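Local coordinates for protein sesquisabinene B synthase 2 (Santalum album, PDB 6A2A) that probably converts farnesyl diphosphate into the sesquiterpene sesquisabinene B with the help of magnesium or manganese ions, at residues 281-286 / 555-560; 288-293 / 300-305; 310-315 / 420-425; 424-429 / 519-524. All blocks are in the same frame, centred on the assembly; numbering follows the deposited sequence.

How the interactions relate
Interactions 1, 2 and 4 are buried, whereas interaction 3 is partly buried and lies nearest the metal-binding residues. Helix 281-292 serves interactions 1 and 2, helix 299-321 serves interactions 2 and 3, and helix 419-430 serves interactions 3 and 4, so that the four contacts run through neighbouring helices of one helical domain. Interaction 2 joins consecutive helices, has the largest interface and holds the one hydrogen bond made across any of the four contacts. Interactions 1 and 3 are small contacts made mainly by methyl groups, with a tyrosine ring edge in interaction 1 and an asparagine amide in interaction 3. Interaction 4 is aromatic and touches interaction 2, where Leu293 CD1 rests against Phe524 CE1.

Interaction 1. Residues 281-286 / 555-560; sequences GLIQSY and SVLIHP
Leu557 presents its two methyl groups to two residues on successive turns of helix 281-292, Ile283 and Tyr286. All three side chains are buried, and the contact between them is purely apolar. The methyl CD2 of Leu557 meets Ile283 CD1 at 4.1 Å, while the second branch, CD1, lies 4.0 Å from Tyr286 CE2. The latter methyl comes up at the edge of the phenol ring, close to the ring plane, and not over a face. With its CG trans to the backbone N (chi1 177°), Leu557 reaches out from its helix, and its fork divides between the isoleucine and the tyrosine. The backbones stay well separated: the nearest pair of CA atoms, those of Tyr286 and Leu557, is 10.0 Å apart, so the side-chain ends alone bridge the gap, and only 97 Å² is buried between the segments.

The meeting joins helix 281-292 of the all-helical class I terpene synthase domain to the last helix of the chain, 546-558, which ends in a wider pi-type turn at 555-558. Trp39 and Leu38 of the N-terminal region also pack on Ile283, and Trp39 reaches Ile558.

Polar groups are dealt with outside the pair of segments. Tyr286 OH is hydrogen-bonded to Glu259 OE1 of helix 239-270, which fixes the far end of the ring while Leu557 touches its edge. On the other segment, the carbonyl oxygen of Leu557 accepts from Gln257 NE2, and those of Val556 and His559 accept from Gln253 NE2.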
# COMPACT_ATOMS: atom_id res chain seq x y z
N GLY A 281 9.01 16.04 2.72
CA GLY A 281 7.99 16.13 1.71
C GLY A 281 6.68 15.43 2.05
O GLY A 281 5.64 15.97 1.89
N LEU A 282 6.79 14.22 2.53
CA LEU A 282 5.61 13.45 2.84
C LEU A 282 4.86 14.01 4.04
O LEU A 282 3.69 14.22 3.99
CB LEU A 282 5.99 12.01 3.10
CG LEU A 282 4.90 10.97 3.31
CD1 LEU A 282 4.44 11.00 4.72
CD2 LEU A 282 3.73 11.03 2.38
N ILE A 283 5.58 14.25 5.11
CA ILE A 283 4.95 14.74 6.31
C ILE A 283 4.33 16.12 6.11
O ILE A 283 3.25 16.35 6.52
CB ILE A 283 5.85 14.64 7.55
CG1 ILE A 283 5.08 15.06 8.77
CG2 ILE A 283 7.00 15.57 7.53
CD1 ILE A 283 4.07 14.05 9.18
N GLN A 284 5.01 16.99 5.43
CA GLN A 284 4.49 18.30 5.18
C GLN A 284 3.25 18.24 4.28
O GLN A 284 2.31 18.94 4.52
CB GLN A 284 5.57 19.23 4.67
CG GLN A 284 6.56 19.42 5.80
CD GLN A 284 7.56 20.55 5.69
OE1 GLN A 284 7.91 21.11 6.69
NE2 GLN A 284 8.05 20.82 4.51
N SER A 285 3.25 17.36 3.30
CA SER A 285 2.09 17.24 2.44
C SER A 285 0.89 16.78 3.26
O SER A 285 -0.17 17.27 3.13
CB SER A 285 2.31 16.25 1.31
OG SER A 285 1.14 16.04 0.61
N TYR A 286 1.12 15.80 4.11
CA TYR A 286 0.06 15.28 4.94
C TYR A 286 -0.45 16.35 5.90
O TYR A 286 -1.62 16.53 6.03
CB TYR A 286 0.45 13.98 5.66
CG TYR A 286 -0.70 13.39 6.45
CD1 TYR A 286 -1.78 12.84 5.83
CD2 TYR A 286 -0.72 13.46 7.81
CE1 TYR A 286 -2.85 12.35 6.55
CE2 TYR A 286 -1.77 12.98 8.52
CZ TYR A 286 -2.84 12.42 7.90
OH TYR A 286 -3.87 11.96 8.66
N SER A 555 1.14 18.79 18.17
CA SER A 555 -0.13 18.96 18.90
C SER A 555 -1.29 18.36 18.12
O SER A 555 -2.31 17.97 18.72
CB SER A 555 -0.37 20.38 19.25
OG SER A 555 -0.58 21.13 18.10
N VAL A 556 -1.22 18.34 16.78
CA VAL A 556 -2.37 17.92 16.01
C VAL A 556 -2.32 16.45 15.63
O VAL A 556 -3.33 15.82 15.68
CB VAL A 556 -2.59 18.87 14.82
CG1 VAL A 556 -3.66 18.37 13.87
CG2 VAL A 556 -2.97 20.23 15.40
N LEU A 557 -1.13 15.87 15.39
CA LEU A 557 -1.06 14.53 14.89
C LEU A 557 -0.48 13.54 15.91
O LEU A 557 -0.92 12.35 15.95
CB LEU A 557 -0.19 14.56 13.63
CG LEU A 557 0.07 13.21 12.98
CD1 LEU A 557 -1.21 12.57 12.48
CD2 LEU A 557 1.05 13.37 11.83
N ILE A 558 0.52 13.98 16.67
CA ILE A 558 1.34 13.05 17.48
C ILE A 558 0.77 12.86 18.89
O ILE A 558 0.67 11.72 19.35
CB ILE A 558 2.78 13.55 17.61
CG1 ILE A 558 3.47 13.87 16.27
CG2 ILE A 558 3.60 12.57 18.45
CD1 ILE A 558 3.48 12.76 15.30
N HIS A 559 0.50 13.95 19.59
CA HIS A 559 0.17 13.88 21.05
C HIS A 559 -1.33 13.95 21.26
O HIS A 559 -1.93 14.98 20.92
CB HIS A 559 0.81 15.03 21.83
CG HIS A 559 2.29 14.95 21.96
ND1 HIS A 559 3.09 16.07 21.87
CD2 HIS A 559 3.12 13.90 22.12
CE1 HIS A 559 4.35 15.71 21.98
NE2 HIS A 559 4.41 14.39 22.12
N PRO A 560 -1.93 12.93 21.88
CA PRO A 560 -3.35 13.06 22.24
C PRO A 560 -3.51 14.17 23.29
O PRO A 560 -2.53 14.57 23.95
CB PRO A 560 -3.79 11.69 22.78
CG PRO A 560 -2.72 10.73 22.29
CD PRO A 560 -1.46 11.56 22.18

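Interaction 2. Residues 288-293 / 300-305; sequences YAIGML and EVREME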
# COMPACT_ATOMS: atom_id res chain seq x y z
N TYR A 288 -0.54 19.52 5.47
CA TYR A 288 -1.33 20.44 4.70
C TYR A 288 -2.65 19.78 4.35
O TYR A 288 -3.69 20.42 4.40
CB TYR A 288 -0.58 20.85 3.43
CG TYR A 288 -1.17 22.06 2.73
CD1 TYR A 288 -2.40 22.01 2.09
CD2 TYR A 288 -0.46 23.24 2.64
CE1 TYR A 288 -2.92 23.11 1.43
CE2 TYR A 288 -0.95 24.34 1.95
CZ TYR A 288 -2.21 24.29 1.39
OH TYR A 288 -2.65 25.40 0.71
N ALA A 289 -2.65 18.48 4.02
CA ALA A 289 -3.87 17.82 3.62
C ALA A 289 -4.88 17.90 4.78
O ALA A 289 -6.08 18.10 4.54
CB ALA A 289 -3.63 16.38 3.22
N ILE A 290 -4.42 17.74 6.01
CA ILE A 290 -5.32 17.86 7.17
C ILE A 290 -6.00 19.24 7.21
O ILE A 290 -7.15 19.35 7.67
CB ILE A 290 -4.57 17.56 8.46
CG1 ILE A 290 -4.27 16.06 8.57
CG2 ILE A 290 -5.33 18.06 9.68
CD1 ILE A 290 -3.30 15.73 9.71
N GLY A 291 -5.34 20.29 6.76
CA GLY A 291 -5.97 21.59 6.59
C GLY A 291 -7.01 21.59 5.48
O GLY A 291 -8.06 22.23 5.60
N MET A 292 -6.74 20.89 4.38
CA MET A 292 -7.66 20.81 3.26
C MET A 292 -8.91 20.01 3.65
O MET A 292 -10.00 20.43 3.30
CB MET A 292 -7.01 20.15 2.03
CG MET A 292 -7.93 19.97 0.87
SD MET A 292 -7.02 19.12 -0.49
CE MET A 292 -8.25 19.21 -1.77
N LEU A 293 -8.75 18.89 4.34
CA LEU A 293 -9.89 18.05 4.73
C LEU A 293 -9.40 17.18 5.89
O LEU A 293 -8.40 16.50 5.78
CB LEU A 293 -10.45 17.24 3.53
CG LEU A 293 -9.65 16.05 3.00
CD1 LEU A 293 -10.35 15.36 1.85
CD2 LEU A 293 -8.24 16.42 2.52
N GLU A 300 -9.77 8.09 2.71
CA GLU A 300 -9.15 7.62 1.47
C GLU A 300 -8.78 8.79 0.53
O GLU A 300 -7.72 8.71 -0.14
CB GLU A 300 -10.06 6.66 0.70
CG GLU A 300 -9.98 5.26 1.27
CD GLU A 300 -10.65 4.25 0.37
OE1 GLU A 300 -11.90 4.24 0.34
OE2 GLU A 300 -9.93 3.57 -0.36
N VAL A 301 -9.68 9.74 0.39
CA VAL A 301 -9.45 10.90 -0.46
C VAL A 301 -8.26 11.67 0.11
O VAL A 301 -7.36 12.10 -0.65
CB VAL A 301 -10.70 11.77 -0.56
CG1 VAL A 301 -10.43 13.10 -1.23
CG2 VAL A 301 -11.80 11.01 -1.28
N ARG A 302 -8.28 11.91 1.39
CA ARG A 302 -7.18 12.63 2.03
C ARG A 302 -5.84 11.93 1.80
O ARG A 302 -4.82 12.61 1.52
CB ARG A 302 -7.47 12.78 3.53
CG ARG A 302 -6.30 13.30 4.31
CD ARG A 302 -6.67 13.82 5.71
NE ARG A 302 -7.37 12.80 6.53
CZ ARG A 302 -8.72 12.72 6.66
NH1 ARG A 302 -9.54 13.67 6.19
NH2 ARG A 302 -9.23 11.68 7.30
N GLU A 303 -5.79 10.60 1.91
CA GLU A 303 -4.52 9.88 1.64
C GLU A 303 -4.06 10.16 0.18
O GLU A 303 -2.88 10.35 -0.08
CB GLU A 303 -4.67 8.39 1.93
CG GLU A 303 -4.64 8.08 3.42
CD GLU A 303 -4.85 6.60 3.78
OE1 GLU A 303 -4.20 5.75 3.16
OE2 GLU A 303 -5.65 6.30 4.71
N MET A 304 -4.99 10.12 -0.78
CA MET A 304 -4.61 10.25 -2.14
C MET A 304 -4.14 11.70 -2.36
O MET A 304 -3.14 11.93 -3.11
CB MET A 304 -5.73 9.83 -3.10
CG MET A 304 -5.87 8.30 -3.21
SD MET A 304 -7.16 7.83 -4.35
CE MET A 304 -8.59 7.88 -3.27
N GLU A 305 -4.80 12.67 -1.73
CA GLU A 305 -4.37 14.06 -1.97
C GLU A 305 -2.96 14.25 -1.38
O GLU A 305 -2.16 14.99 -1.89
CB GLU A 305 -5.34 15.07 -1.33
CG GLU A 305 -6.73 15.11 -1.95
CD GLU A 305 -6.77 15.63 -3.37
OE1 GLU A 305 -6.28 16.74 -3.60
OE2 GLU A 305 -7.29 14.93 -4.24
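Ala289 and Arg302 bring the backbones closest, with Ala289 CB against Arg302 CG at 4.2 Å. They lie in a roughly antiparallel helical hairpin of the terpene synthase catalytic domain, helix 281-292 turning back into helix 299-321 with the short segment axes at 137°. Next along, Ile290 grazes the arginine, its CG1 4.4 Å from Arg302 CD. Met292 is fully extended, chi1 through chi3 all near 180°, and its methyl end CE comes to 3.7 Å from Glu305 OE1, the two side chains crossing at about a right angle.

Leu293, just past the helix end, does most. Its CD1 packs on Val301 CG1 at 3.8 Å, and CD2 lies along Arg302 CB. Arg302 bends at chi3 (56°), which swings its guanidinium group back over the helix terminus; NH1 donates to Glu295 O as well as to Leu293 O, and NH2 forms a salt bridge with Glu259. A leucine in place of Arg302 would probably leave Glu259 without this buried partner charge and the carbonyls of Leu293 and Glu295 without their shared donor. The bond from Arg302 NH1 to Leu293 O measures 3.1 Å, and the nitrogen approaches from above the carbonyl plane, 59° out of it.

Interaction 3. Residues 310-315 / 420-425; sequences ALITTI and PNLLVT
Ile312 meets Leu422 and Asn421 through a single methyl group, CD1, at the end of its longer branch. The aliphatic part is the closer one: Ile312 CD1 lies 3.8 Å from Leu422 CG and 4.0 Å from Leu422 CD1, so the methyl settles against the branch point of the leucine. CG1 of Ile312 lies trans to the carbonyl carbon (chi1 -70°), and a chi2 of 168° extends the branch and carries CD1 to Leu422. Leu422 does not aim straight at the opposite helix, but its end comes nearer, and it also packs on Val308 and Glu305, one and two turns before Ile312 on helix 299-321. The second touch is between apolar and polar groups, with Ile312 CD1 4.1 Å from Asn421 ND2. This buried amide nitrogen is satisfied by Gln387 OE1 on helix 377-400, which also packs against Ile312.

The arrangement lies one turn ahead of the aspartate-rich DDxxD motif of class I terpene synthases: the Ile312 side chain is about 5 Å from that of Asp316, a residue seen to bind magnesium, and about 9 Å from that of Asn460, a ligand of a second magnesium ion. Ile312 therefore probably borders the active site, close to where magnesium binds, although no metal is bound to this chain in the model.

Hydrogen bonds stay within each helix and follow the same pattern. Thr314 OG1 donates to Ala310 O at 2.8 Å, and Thr425 OG1 to Asn421 O at 2.8 Å. In both cases the threonine backbone N bonds the same carbonyl, and hydroxyl and amide reach it from opposite faces of its plane.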
# COMPACT_ATOMS: atom_id res chain seq x y z
N ALA A 310 2.90 15.16 -1.85
CA ALA A 310 4.28 14.73 -1.67
C ALA A 310 5.00 14.63 -3.02
O ALA A 310 6.18 15.06 -3.11
CB ALA A 310 4.31 13.43 -0.95
N LEU A 311 4.33 14.22 -4.07
CA LEU A 311 4.93 14.14 -5.40
C LEU A 311 5.12 15.53 -6.01
O LEU A 311 6.15 15.74 -6.69
CB LEU A 311 4.09 13.23 -6.32
CG LEU A 311 4.19 11.76 -5.88
CD1 LEU A 311 3.16 10.91 -6.56
CD2 LEU A 311 5.58 11.23 -6.12
N ILE A 312 4.19 16.45 -5.79
CA ILE A 312 4.35 17.85 -6.25
C ILE A 312 5.61 18.44 -5.62
O ILE A 312 6.46 18.96 -6.35
CB ILE A 312 3.09 18.69 -5.97
CG1 ILE A 312 1.96 18.25 -6.88
CG2 ILE A 312 3.36 20.17 -6.10
CD1 ILE A 312 0.62 18.81 -6.49
N THR A 313 5.80 18.26 -4.29
CA THR A 313 6.95 18.76 -3.56
C THR A 313 8.25 18.17 -4.14
O THR A 313 9.23 18.91 -4.44
CB THR A 313 6.82 18.49 -2.05
OG1 THR A 313 5.65 19.21 -1.64
CG2 THR A 313 8.04 18.93 -1.27
N THR A 314 8.24 16.85 -4.39
CA THR A 314 9.38 16.17 -4.88
C THR A 314 9.76 16.59 -6.30
O THR A 314 10.98 16.87 -6.57
CB THR A 314 9.13 14.67 -4.88
OG1 THR A 314 8.89 14.31 -3.52
CG2 THR A 314 10.31 13.90 -5.40
N ILE A 315 8.77 16.66 -7.16
CA ILE A 315 9.00 16.99 -8.53
C ILE A 315 9.33 18.48 -8.74
O ILE A 315 10.05 18.82 -9.60
CB ILE A 315 7.93 16.41 -9.43
CG1 ILE A 315 7.98 14.88 -9.31
CG2 ILE A 315 8.10 16.87 -10.84
CD1 ILE A 315 6.84 14.18 -9.97
N PRO A 420 -4.50 23.52 -9.10
CA PRO A 420 -5.33 22.86 -10.14
C PRO A 420 -5.25 21.33 -10.13
O PRO A 420 -6.30 20.68 -10.13
CB PRO A 420 -4.86 23.47 -11.45
CG PRO A 420 -4.42 24.82 -10.99
CD PRO A 420 -3.71 24.59 -9.68
N ASN A 421 -4.05 20.82 -10.01
CA ASN A 421 -3.81 19.37 -9.89
C ASN A 421 -4.53 18.79 -8.66
O ASN A 421 -5.40 17.91 -8.77
CB ASN A 421 -2.31 19.11 -9.82
CG ASN A 421 -1.93 17.65 -9.83
OD1 ASN A 421 -2.75 16.78 -9.53
ND2 ASN A 421 -0.66 17.41 -10.18
N LEU A 422 -4.25 19.37 -7.48
CA LEU A 422 -4.83 18.85 -6.25
C LEU A 422 -6.35 19.00 -6.25
O LEU A 422 -7.03 18.08 -5.81
CB LEU A 422 -4.20 19.57 -5.06
CG LEU A 422 -2.76 19.15 -4.77
CD1 LEU A 422 -2.07 20.12 -3.84
CD2 LEU A 422 -2.72 17.75 -4.22
N LEU A 423 -6.86 20.13 -6.71
CA LEU A 423 -8.33 20.37 -6.67
C LEU A 423 -9.10 19.53 -7.69
O LEU A 423 -10.13 18.92 -7.37
CB LEU A 423 -8.65 21.86 -6.82
CG LEU A 423 -8.38 22.70 -5.57
CD1 LEU A 423 -8.55 24.15 -5.94
CD2 LEU A 423 -9.28 22.36 -4.41
N VAL A 424 -8.64 19.49 -8.94
CA VAL A 424 -9.28 18.66 -9.93
C VAL A 424 -9.24 17.21 -9.50
O VAL A 424 -10.26 16.49 -9.63
CB VAL A 424 -8.64 18.86 -11.31
CG1 VAL A 424 -9.12 17.81 -12.30
CG2 VAL A 424 -8.85 20.28 -11.81
N THR A 425 -8.12 16.77 -8.93
CA THR A 425 -8.06 15.40 -8.41
C THR A 425 -9.11 15.20 -7.32
O THR A 425 -9.82 14.21 -7.32
CB THR A 425 -6.66 15.04 -7.92
OG1 THR A 425 -5.75 15.18 -9.04
CG2 THR A 425 -6.59 13.63 -7.39

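Interaction 4. Residues 424-429 / 519-524; sequences VTSYLL and EPFLSF
Ser426 and Tyr427 face the phenylalanines Phe521 and Phe524, and here the packing is dense. Ser426 OG stands between the two phenylalanines: it lies at the edge of the Phe521 ring, in its plane and 3.6 Å from CD1, and 3.2 Å from CD2 of Phe524, which it meets obliquely. With chi1 at 80°, the hydroxyl sits between the backbone N and the carbonyl carbon, from where it bonds Leu423 O in its own helix; it thus brings a satisfied polar group into an aromatic setting. Beside it, the edge of Tyr427 points at the face of Phe521 in a T-shaped stack, ring centroids 5.3 Å apart and planes at 79°. Tyr427 CD1 is the atom over that face, 3.9 Å from Phe521 CG, while Tyr427 CB touches Phe521 CD1 at 3.8 Å. An alanine in place of Phe521 would probably open a gap beside Ser426 and leave the Tyr427 edge without the face it packs on.

The opposite end of segment 519-524 is looser and lies toward solvent. Glu519 is exposed and, like Pro520 with its cis peptide bond, makes no contact with segment 424-429. Glu519, just before helix 521-535, turns to the first turn of that helix, where Ser523 OG donates to Glu519 OE1 at 2.7 Å and Ser523 N adds a weak bond to the same oxygen. Deeper in, Phe524 also reaches Leu293 of the hairpin between helices 281-292 and 299-321. This aromatic packing, which joins helix 419-430 to the start of helix 521-535, belongs to the all-helical class I terpene synthase fold.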
# COMPACT_ATOMS: atom_id res chain seq x y z
N VAL A 424 -8.64 19.49 -8.94
CA VAL A 424 -9.28 18.66 -9.93
C VAL A 424 -9.24 17.21 -9.50
O VAL A 424 -10.26 16.49 -9.63
CB VAL A 424 -8.64 18.86 -11.31
CG1 VAL A 424 -9.12 17.81 -12.30
CG2 VAL A 424 -8.85 20.28 -11.81
N THR A 425 -8.12 16.77 -8.93
CA THR A 425 -8.06 15.40 -8.41
C THR A 425 -9.11 15.20 -7.32
O THR A 425 -9.82 14.21 -7.32
CB THR A 425 -6.66 15.04 -7.92
OG1 THR A 425 -5.75 15.18 -9.04
CG2 THR A 425 -6.59 13.63 -7.39
N SER A 426 -9.22 16.14 -6.38
CA SER A 426 -10.20 16.04 -5.31
C SER A 426 -11.63 15.93 -5.86
O SER A 426 -12.45 15.22 -5.26
CB SER A 426 -10.04 17.16 -4.34
OG SER A 426 -10.63 18.40 -4.74
N TYR A 427 -11.92 16.67 -6.92
CA TYR A 427 -13.23 16.67 -7.56
C TYR A 427 -13.51 15.31 -8.21
O TYR A 427 -14.60 14.69 -8.02
CB TYR A 427 -13.32 17.81 -8.57
CG TYR A 427 -14.63 17.87 -9.31
CD1 TYR A 427 -15.67 18.64 -8.84
CD2 TYR A 427 -14.78 17.27 -10.55
CE1 TYR A 427 -16.86 18.76 -9.54
CE2 TYR A 427 -15.96 17.39 -11.28
CZ TYR A 427 -17.01 18.13 -10.77
OH TYR A 427 -18.16 18.24 -11.52
N LEU A 428 -12.53 14.82 -9.00
CA LEU A 428 -12.60 13.47 -9.57
C LEU A 428 -13.00 12.41 -8.54
O LEU A 428 -13.84 11.50 -8.83
CB LEU A 428 -11.23 13.11 -10.15
CG LEU A 428 -11.02 11.64 -10.47
CD1 LEU A 428 -11.84 11.20 -11.65
CD2 LEU A 428 -9.54 11.34 -10.74
N LEU A 429 -12.43 12.49 -7.36
CA LEU A 429 -12.57 11.43 -6.35
C LEU A 429 -13.85 11.58 -5.52
O LEU A 429 -14.14 10.63 -4.76
CB LEU A 429 -11.36 11.49 -5.40
CG LEU A 429 -10.02 11.17 -6.07
CD1 LEU A 429 -8.89 11.36 -5.09
CD2 LEU A 429 -9.99 9.74 -6.60
N GLU A 519 -20.84 20.20 -1.88
CA GLU A 519 -19.95 19.53 -0.90
C GLU A 519 -19.56 18.13 -1.39
O GLU A 519 -20.37 17.44 -2.00
CB GLU A 519 -20.63 19.45 0.47
CG GLU A 519 -20.92 20.83 1.05
CD GLU A 519 -19.72 21.66 1.46
OE1 GLU A 519 -18.56 21.16 1.32
OE2 GLU A 519 -19.92 22.82 1.85
N PRO A 520 -18.35 17.68 -1.11
CA PRO A 520 -17.34 18.36 -0.30
C PRO A 520 -16.35 19.25 -1.08
O PRO A 520 -15.54 19.96 -0.47
CB PRO A 520 -16.53 17.22 0.31
CG PRO A 520 -16.63 16.14 -0.73
CD PRO A 520 -18.03 16.27 -1.28
N PHE A 521 -16.47 19.31 -2.38
CA PHE A 521 -15.61 20.17 -3.22
C PHE A 521 -15.72 21.66 -2.87
O PHE A 521 -14.71 22.32 -2.85
CB PHE A 521 -15.89 19.97 -4.71
CG PHE A 521 -14.90 20.71 -5.58
CD1 PHE A 521 -13.60 20.27 -5.69
CD2 PHE A 521 -15.27 21.85 -6.25
CE1 PHE A 521 -12.69 20.95 -6.49
CE2 PHE A 521 -14.37 22.52 -7.07
CZ PHE A 521 -13.07 22.08 -7.16
N LEU A 522 -16.90 22.19 -2.49
CA LEU A 522 -16.97 23.56 -2.08
C LEU A 522 -16.04 23.83 -0.89
O LEU A 522 -15.37 24.84 -0.85
CB LEU A 522 -18.41 23.84 -1.65
CG LEU A 522 -19.44 23.87 -2.76
CD1 LEU A 522 -20.83 23.93 -2.13
CD2 LEU A 522 -19.20 25.02 -3.72
N SER A 523 -16.05 22.94 0.08
CA SER A 523 -15.16 23.08 1.26
C SER A 523 -13.67 22.94 0.88
O SER A 523 -12.85 23.71 1.42
CB SER A 523 -15.52 22.10 2.30
OG SER A 523 -16.76 22.48 2.88
N PHE A 524 -13.35 22.00 -0.01
CA PHE A 524 -11.94 21.75 -0.39
C PHE A 524 -11.38 23.04 -0.98
O PHE A 524 -10.23 23.38 -0.73
CB PHE A 524 -11.79 20.64 -1.44
CG PHE A 524 -12.21 19.25 -1.06
CD1 PHE A 524 -12.43 18.87 0.26
CD2 PHE A 524 -12.44 18.30 -2.05
CE1 PHE A 524 -12.82 17.58 0.57
CE2 PHE A 524 -12.83 17.02 -1.74
CZ PHE A 524 -13.03 16.65 -0.42